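Local atomic coordinates of dihydropteroate synthase (Mycobacterium smegmatis, PDB entry 6OMZ), a protein that probably catalyses the condensation of para-aminobenzoate with 6-hydroxymethyl-7,8-dihydropterin diphosphate to give 7,8-dihydropteroate, the immediate precursor of folate derivatives. Residues G26-T31 with V48-A53; S100-H105 with G267-D272. The protein carries 1 engineered substitution. All blocks are in the same frame, centred on the assembly; numbering follows the deposited sequence.

Overall arrangement
Both contacts belong to one TIM barrel and draw on its parallel strands. Contact 1 is buried apolar packing on the outer side of the strand barrel, where strand 23-29 meets helix 44-56 through a valine, a glycine and the ring of a histidine. Contact 2 lies close to the centre of the molecule, partly buried at the pterin site; there strands 98-102 and 267-270 reach each other through a charged pair that also holds the ligand. The centres of the two contacts are about 11 Å apart. Strands 23-29 and 267-270 are neighbours in the sheet, and V27 joins the two contacts: its CG2 packs 3.4 Å from R269 CZ, while V28 turns outward to the helix.

Contact 1: residues G26-T31 with V48-A53; sequences GVVNVT and VEHGLA
V28 packs against H50 and G51, with its CG2 3.7 Å from G51 CA. The valine has CG1 anti to its backbone N (chi1 175°), which leaves CG2 beside that nitrogen and directed at the helix backbone. The same methyl lies over one face of the H50 imidazole, 4.2 Å from the ring centroid and displaced toward the rim, a CH-pi contact. The histidine extends in the opposite sense to the valine, and its trans chi1 of -172° carries the ring past V28 so that CE1 comes to 3.5 Å from V27 O. Its ND1 is hydrogen-bonded to the carboxylate of D33, which probably helps to fix the rotation of the ring. Strand 23-29 and helix 44-56 form the first beta-alpha unit of the TIM barrel; strand 26-29 and helix 48-53 run almost exactly antiparallel (177°), their axes 8.5 Å apart. At G51, which has no side chain, the helix backbone receives the valine methyl; A47 and L54 also touch V28. V27 turns its side chain from the helix toward the barrel interior, where it packs near the bound pterin ligand. N29 caps the following helix, its OD1 accepting from the backbone N of Q32.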
ATOM      1  N   GLY A  26       4.317   1.474  -7.165  1.00 12.46           N
ATOM      2  CA  GLY A  26       4.657   2.881  -6.952  1.00 11.64           C
ATOM      3  C   GLY A  26       3.430   3.742  -6.662  1.00 13.36           C
ATOM      4  O   GLY A  26       2.387   3.597  -7.295  1.00 16.04           O
ATOM      5  N   VAL A  27       3.585   4.664  -5.714  1.00 11.86           N
ATOM      6  CA  VAL A  27       2.470   5.449  -5.178  1.00 12.11           C
ATOM      7  C   VAL A  27       2.346   6.765  -5.937  1.00 16.16           C
ATOM      8  O   VAL A  27       3.321   7.512  -6.065  1.00 12.33           O
ATOM      9  CB  VAL A  27       2.669   5.723  -3.677  1.00 13.37           C
ATOM     10  CG1 VAL A  27       1.581   6.680  -3.148  1.00 13.39           C
ATOM     11  CG2 VAL A  27       2.637   4.441  -2.892  1.00 12.05           C
ATOM     12  N   VAL A  28       1.136   7.065  -6.408  1.00 12.66           N
ATOM     13  CA  VAL A  28       0.786   8.382  -6.936  1.00 11.40           C
ATOM     14  C   VAL A  28      -0.439   8.851  -6.158  1.00 15.23           C
ATOM     15  O   VAL A  28      -1.537   8.313  -6.341  1.00 16.92           O
ATOM     16  CB  VAL A  28       0.500   8.356  -8.445  1.00 17.44           C
ATOM     17  CG1 VAL A  28       0.019   9.730  -8.936  1.00 14.20           C
ATOM     18  CG2 VAL A  28       1.744   7.915  -9.226  1.00 13.63           C
ATOM     19  N   ASN A  29      -0.258   9.823  -5.270  1.00 11.66           N
ATOM     20  CA  ASN A  29      -1.388  10.440  -4.583  1.00 14.65           C
ATOM     21  C   ASN A  29      -1.646  11.788  -5.247  1.00 15.85           C
ATOM     22  O   ASN A  29      -0.796  12.685  -5.201  1.00 16.31           O
ATOM     23  CB  ASN A  29      -1.143  10.592  -3.084  1.00 15.15           C
ATOM     24  CG  ASN A  29      -2.399  11.014  -2.344  1.00 22.57           C
ATOM     25  OD1 ASN A  29      -2.846  12.153  -2.472  1.00 19.68           O
ATOM     26  ND2 ASN A  29      -2.987  10.093  -1.585  1.00 20.17           N
ATOM     27  N   VAL A  30      -2.808  11.902  -5.896  1.00 14.03           N
ATOM     28  CA  VAL A  30      -3.116  13.072  -6.712  1.00 19.65           C
ATOM     29  C   VAL A  30      -3.194  14.309  -5.845  1.00 18.07           C
ATOM     30  O   VAL A  30      -2.775  15.399  -6.254  1.00 19.56           O
ATOM     31  CB  VAL A  30      -4.430  12.861  -7.485  1.00 23.08           C
ATOM     32  CG1 VAL A  30      -4.707  14.068  -8.388  1.00 16.77           C
ATOM     33  CG2 VAL A  30      -4.354  11.584  -8.295  1.00 28.41           C
ATOM     34  N   THR A  31      -3.740  14.163  -4.638  1.00 17.08           N
ATOM     35  CA  THR A  31      -3.872  15.305  -3.747  1.00 19.87           C
ATOM     36  C   THR A  31      -2.505  15.768  -3.268  1.00 20.76           C
ATOM     37  O   THR A  31      -2.199  16.969  -3.282  1.00 23.36           O
ATOM     38  CB  THR A  31      -4.777  14.941  -2.570  1.00 26.73           C
ATOM     39  OG1 THR A  31      -6.126  14.788  -3.041  1.00 24.82           O
ATOM     40  CG2 THR A  31      -4.736  16.026  -1.508  1.00 24.34           C
ATOM     41  N   VAL A  48      -0.208  12.304 -13.604  1.00 14.68           N
ATOM     42  CA  VAL A  48      -0.009  11.355 -14.695  1.00 14.82           C
ATOM     43  C   VAL A  48       1.473  11.233 -15.038  1.00 20.30           C
ATOM     44  O   VAL A  48       1.996  10.124 -15.206  1.00 18.19           O
ATOM     45  CB  VAL A  48      -0.847  11.761 -15.919  1.00 17.26           C
ATOM     46  CG1 VAL A  48      -0.378  11.010 -17.159  1.00 17.79           C
ATOM     47  CG2 VAL A  48      -2.326  11.509 -15.647  1.00 21.06           C
ATOM     48  N   GLU A  49       2.172  12.369 -15.155  1.00 16.31           N
ATOM     49  CA  GLU A  49       3.602  12.297 -15.451  1.00 21.13           C
ATOM     50  C   GLU A  49       4.361  11.605 -14.328  1.00 19.34           C
ATOM     51  O   GLU A  49       5.359  10.919 -14.579  1.00 18.71           O
ATOM     52  CB  GLU A  49       4.174  13.695 -15.693  1.00 23.62           C
ATOM     53  CG  GLU A  49       3.654  14.371 -16.960  1.00 35.62           C
ATOM     54  CD  GLU A  49       4.008  13.618 -18.237  1.00 51.61           C
ATOM     55  OE1 GLU A  49       5.037  12.902 -18.260  1.00 56.25           O
ATOM     56  OE2 GLU A  49       3.251  13.748 -19.224  1.00 54.99           O
ATOM     57  N   HIS A  50       3.901  11.776 -13.089  1.00 18.85           N
ATOM     58  CA  HIS A  50       4.491  11.060 -11.962  1.00 17.87           C
ATOM     59  C   HIS A  50       4.354   9.549 -12.145  1.00 19.26           C
ATOM     60  O   HIS A  50       5.337   8.804 -12.042  1.00 17.69           O
ATOM     61  CB  HIS A  50       3.827  11.520 -10.660  1.00 19.23           C
ATOM     62  CG  HIS A  50       4.481  10.990  -9.423  1.00 19.37           C
ATOM     63  ND1 HIS A  50       3.891  11.064  -8.182  1.00 18.89           N
ATOM     64  CD2 HIS A  50       5.680  10.388  -9.233  1.00 22.74           C
ATOM     65  CE1 HIS A  50       4.692  10.526  -7.281  1.00 21.04           C
ATOM     66  NE2 HIS A  50       5.787  10.117  -7.892  1.00 20.61           N
ATOM     67  N   GLY A  51       3.143   9.089 -12.453  1.00 13.77           N
ATOM     68  CA  GLY A  51       2.929   7.668 -12.693  1.00 18.28           C
ATOM     69  C   GLY A  51       3.740   7.138 -13.864  1.00 15.82           C
ATOM     70  O   GLY A  51       4.325   6.057 -13.783  1.00 14.25           O
ATOM     71  N   LEU A  52       3.795   7.895 -14.961  1.00 16.63           N
ATOM     72  CA  LEU A  52       4.625   7.481 -16.094  1.00 13.97           C
ATOM     73  C   LEU A  52       6.090   7.349 -15.691  1.00 20.06           C
ATOM     74  O   LEU A  52       6.795   6.436 -16.154  1.00 15.97           O
ATOM     75  CB  LEU A  52       4.476   8.479 -17.238  1.00 18.23           C
ATOM     76  CG  LEU A  52       3.111   8.554 -17.925  1.00 20.62           C
ATOM     77  CD1 LEU A  52       3.128   9.650 -18.972  1.00 19.71           C
ATOM     78  CD2 LEU A  52       2.771   7.210 -18.565  1.00 22.07           C
ATOM     79  N   ALA A  53       6.571   8.262 -14.839  1.00 16.18           N
ATOM     80  CA  ALA A  53       7.965   8.219 -14.408  1.00 18.65           C
ATOM     81  C   ALA A  53       8.235   7.012 -13.514  1.00 16.04           C
ATOM     82  O   ALA A  53       9.329   6.432 -13.552  1.00 14.34           O
ATOM     83  CB  ALA A  53       8.325   9.507 -13.672  1.00 23.47           C
TER

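Contact 2: residues S100-H105 with G267-D272; sequences SIDTMH and GVRVHD. With PMM (pterin-6-yl-methyl-monophosphate), chain D.
The pterin pocket at the C-terminal mouth of the barrel contains the salt bridge between D102 and R269, with OD2 of D102 3.1 Å from NH2 of R269. The two side chains meet at about a right angle, and the carboxylate and guanidinium planes are 85° apart, so the pair is not the flat two-pronged kind. D102 OD2 also lies 2.8 Å from N8 of the bound pterin-6-yl-methyl-monophosphate. R269 is extended from CG to NE, with chi1 to chi3 all near 180°; its guanidinium lies nearly parallel to the pterin, whose N8 sits over the centre of one guanidinium face, 3.2 Å above that plane. Both terminal nitrogens grip one phosphate oxygen: NH1 donates to O2P at 2.8 Å and NH2 at 2.9 Å, with the phosphorus in the guanidinium plane. H271 NE2 donates to O1P at 2.6 Å, the phosphate lying at the edge of the imidazole. D63 forms a salt bridge with NE of R269 and probably helps to hold the guanidinium in place. Ligand-binding residues at or just beyond the C-terminal ends of parallel strands are characteristic of TIM-barrel active sites, here that of the dihydropteroate synthase family.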
ATOM      1  N   SER A 100      -3.836   0.257  -9.229  1.00 15.48           N
ATOM      2  CA  SER A 100      -4.664   0.017  -8.057  1.00 15.31           C
ATOM      3  C   SER A 100      -5.212   1.344  -7.555  1.00 14.32           C
ATOM      4  O   SER A 100      -4.526   2.372  -7.622  1.00 14.67           O
ATOM      5  CB  SER A 100      -3.884  -0.693  -6.949  1.00 14.49           C
ATOM      6  OG  SER A 100      -2.745   0.035  -6.560  1.00 22.61           O
ATOM      7  N   ILE A 101      -6.458   1.321  -7.076  1.00 11.27           N
ATOM      8  CA  ILE A 101      -7.096   2.475  -6.446  1.00 10.90           C
ATOM      9  C   ILE A 101      -6.992   2.323  -4.926  1.00 13.36           C
ATOM     10  O   ILE A 101      -7.490   1.348  -4.349  1.00 13.83           O
ATOM     11  CB  ILE A 101      -8.563   2.632  -6.893  1.00 10.49           C
ATOM     12  CG1 ILE A 101      -9.279   3.725  -6.066  1.00 10.28           C
ATOM     13  CG2 ILE A 101      -9.333   1.301  -6.806  1.00 11.92           C
ATOM     14  CD1 ILE A 101      -8.766   5.166  -6.358  1.00 11.61           C
ATOM     15  N   ASP A 102      -6.332   3.284  -4.279  1.00 11.14           N
ATOM     16  CA  ASP A 102      -6.159   3.311  -2.826  1.00 13.10           C
ATOM     17  C   ASP A 102      -7.353   4.075  -2.260  1.00 13.46           C
ATOM     18  O   ASP A 102      -7.359   5.306  -2.205  1.00 12.85           O
ATOM     19  CB  ASP A 102      -4.826   3.969  -2.471  1.00 14.43           C
ATOM     20  CG  ASP A 102      -4.514   3.947  -0.978  1.00 24.81           C
ATOM     21  OD1 ASP A 102      -5.423   3.751  -0.136  1.00 25.82           O
ATOM     22  OD2 ASP A 102      -3.324   4.130  -0.646  1.00 26.73           O
ATOM     23  N   THR A 103      -8.398   3.342  -1.870  1.00 12.71           N
ATOM     24  CA  THR A 103      -9.580   3.972  -1.289  1.00 13.77           C
ATOM     25  C   THR A 103     -10.239   2.996  -0.323  1.00 13.01           C
ATOM     26  O   THR A 103     -10.145   1.771  -0.483  1.00 14.67           O
ATOM     27  CB  THR A 103     -10.595   4.433  -2.368  1.00 14.26           C
ATOM     28  OG1 THR A 103     -11.637   5.231  -1.769  1.00 13.44           O
ATOM     29  CG2 THR A 103     -11.257   3.230  -3.040  1.00 14.81           C
ATOM     30  N   MET A 104     -10.882   3.561   0.708  1.00 14.26           N
ATOM     31  CA  MET A 104     -11.746   2.837   1.630  1.00 17.90           C
ATOM     32  C   MET A 104     -13.215   2.921   1.250  1.00 17.28           C
ATOM     33  O   MET A 104     -14.052   2.343   1.951  1.00 19.71           O
ATOM     34  CB  MET A 104     -11.636   3.389   3.061  1.00 22.80           C
ATOM     35  CG  MET A 104     -10.265   3.570   3.641  1.00 28.78           C
ATOM     36  SD  MET A 104     -10.439   4.289   5.303  1.00 28.61           S
ATOM     37  CE  MET A 104     -11.026   5.939   4.945  1.00 32.10           C
ATOM     38  N   HIS A 105     -13.556   3.668   0.207  1.00 15.74           N
ATOM     39  CA  HIS A 105     -14.942   4.023  -0.071  1.00 20.59           C
ATOM     40  C   HIS A 105     -15.417   3.281  -1.312  1.00 16.60           C
ATOM     41  O   HIS A 105     -14.792   3.378  -2.372  1.00 14.69           O
ATOM     42  CB  HIS A 105     -15.062   5.536  -0.237  1.00 17.24           C
ATOM     43  CG  HIS A 105     -14.553   6.293   0.951  1.00 21.60           C
ATOM     44  ND1 HIS A 105     -13.576   7.261   0.859  1.00 17.46           N
ATOM     45  CD2 HIS A 105     -14.871   6.202   2.264  1.00 23.39           C
ATOM     46  CE1 HIS A 105     -13.328   7.749   2.064  1.00 18.36           C
ATOM     47  NE2 HIS A 105     -14.098   7.121   2.935  1.00 21.76           N
ATOM     48  N   GLY A 267       4.439  -8.309  -2.997  1.00 12.88           N
ATOM     49  CA  GLY A 267       4.699  -6.960  -3.463  1.00 13.44           C
ATOM     50  C   GLY A 267       5.204  -6.049  -2.365  1.00 12.42           C
ATOM     51  O   GLY A 267       5.136  -6.369  -1.172  1.00 13.77           O
ATOM     52  N   VAL A 268       5.709  -4.888  -2.796  1.00 11.94           N
ATOM     53  CA  VAL A 268       6.098  -3.795  -1.905  1.00  7.58           C
ATOM     54  C   VAL A 268       5.478  -2.510  -2.437  1.00  8.84           C
ATOM     55  O   VAL A 268       5.513  -2.256  -3.644  1.00 12.62           O
ATOM     56  CB  VAL A 268       7.638  -3.651  -1.794  1.00 13.78           C
ATOM     57  CG1 VAL A 268       8.255  -4.866  -1.114  1.00 15.45           C
ATOM     58  CG2 VAL A 268       8.294  -3.449  -3.188  1.00 14.17           C
ATOM     59  N   ARG A 269       4.925  -1.689  -1.533  1.00  7.75           N
ATOM     60  CA  ARG A 269       4.332  -0.400  -1.888  1.00  8.87           C
ATOM     61  C   ARG A 269       5.314   0.700  -1.493  1.00 12.27           C
ATOM     62  O   ARG A 269       5.651   0.830  -0.309  1.00  9.05           O
ATOM     63  CB  ARG A 269       2.976  -0.217  -1.185  1.00  9.88           C
ATOM     64  CG  ARG A 269       2.221   1.066  -1.562  1.00 10.69           C
ATOM     65  CD  ARG A 269       0.911   1.187  -0.746  1.00 12.06           C
ATOM     66  NE  ARG A 269       0.192   2.421  -1.039  1.00 12.37           N
ATOM     67  CZ  ARG A 269       0.429   3.592  -0.446  1.00 13.87           C
ATOM     68  NH1 ARG A 269       1.379   3.700   0.472  1.00 10.93           N
ATOM     69  NH2 ARG A 269      -0.288   4.658  -0.771  1.00 12.99           N
ATOM     70  N   VAL A 270       5.803   1.468  -2.483  1.00 11.53           N
ATOM     71  CA  VAL A 270       6.882   2.426  -2.248  1.00 12.01           C
ATOM     72  C   VAL A 270       6.624   3.738  -2.979  1.00 14.10           C
ATOM     73  O   VAL A 270       5.969   3.788  -4.024  1.00 12.25           O
ATOM     74  CB  VAL A 270       8.269   1.870  -2.673  1.00 10.60           C
ATOM     75  CG1 VAL A 270       8.609   0.569  -1.897  1.00  9.30           C
ATOM     76  CG2 VAL A 270       8.306   1.621  -4.187  1.00 13.86           C
ATOM     77  N   HIS A 271       7.178   4.812  -2.427  1.00 13.62           N
ATOM     78  CA  HIS A 271       7.190   6.087  -3.132  1.00 11.06           C
ATOM     79  C   HIS A 271       8.384   6.180  -4.075  1.00 13.64           C
ATOM     80  O   HIS A 271       8.252   6.639  -5.218  1.00 14.54           O
ATOM     81  CB  HIS A 271       7.224   7.236  -2.120  1.00 13.77           C
ATOM     82  CG  HIS A 271       6.023   7.282  -1.226  1.00 15.07           C
ATOM     83  ND1 HIS A 271       4.890   7.995  -1.548  1.00 18.41           N
ATOM     84  CD2 HIS A 271       5.776   6.694  -0.030  1.00 19.67           C
ATOM     85  CE1 HIS A 271       3.998   7.857  -0.580  1.00 21.30           C
ATOM     86  NE2 HIS A 271       4.509   7.069   0.350  1.00 14.93           N
ATOM     87  N   ASP A 272       9.567   5.785  -3.598  1.00 13.65           N
ATOM     88  CA  ASP A 272      10.804   5.895  -4.380  1.00 12.43           C
ATOM     89  C   ASP A 272      10.989   4.573  -5.102  1.00 16.77           C
ATOM     90  O   ASP A 272      11.634   3.646  -4.604  1.00 16.42           O
ATOM     91  CB  ASP A 272      11.996   6.225  -3.486  1.00 14.27           C
ATOM     92  CG  ASP A 272      13.244   6.626  -4.275  1.00 21.51           C
ATOM     93  OD1 ASP A 272      13.371   6.255  -5.464  1.00 16.38           O
ATOM     94  OD2 ASP A 272      14.107   7.321  -3.689  1.00 20.11           O
TER
HETATM   95  N5  PMM D 303       0.103   3.059   3.530  1.00 14.18           N
HETATM   96  C6  PMM D 303      -0.534   4.194   3.186  1.00 14.78           C
HETATM   97  C7  PMM D 303      -1.546   4.178   2.241  1.00 15.40           C
HETATM   98  N8  PMM D 303      -1.991   3.075   1.627  1.00 13.64           N
HETATM   99  N1  PMM D 303      -1.874   0.822   1.401  1.00 12.58           N
HETATM  100  C2  PMM D 303      -1.343  -0.350   1.743  1.00 13.20           C
HETATM  101  N2  PMM D 303      -1.838  -1.476   1.223  1.00 13.00           N
HETATM  102  N3  PMM D 303      -0.316  -0.472   2.637  1.00 12.60           N
HETATM  103  C4  PMM D 303       0.284   0.578   3.298  1.00 12.74           C
HETATM  104  O4  PMM D 303       1.219   0.387   4.069  1.00 13.87           O
HETATM  105  C4A PMM D 303      -0.286   1.901   2.969  1.00 13.31           C
HETATM  106  C8A PMM D 303      -1.365   1.951   2.002  1.00 10.53           C
HETATM  107  C9  PMM D 303      -0.175   5.433   3.952  1.00 16.08           C
HETATM  108  O10 PMM D 303       1.169   5.854   3.599  1.00 23.78           O
HETATM  109  PA  PMM D 303       1.602   6.923   2.447  1.00 19.05           P
HETATM  110  O1P PMM D 303       3.087   6.934   2.471  1.00 21.55           O
HETATM  111  O2P PMM D 303       1.060   6.449   1.097  1.00 16.53           O
HETATM  112  O3P PMM D 303       0.992   8.276   2.790  1.00 20.79           O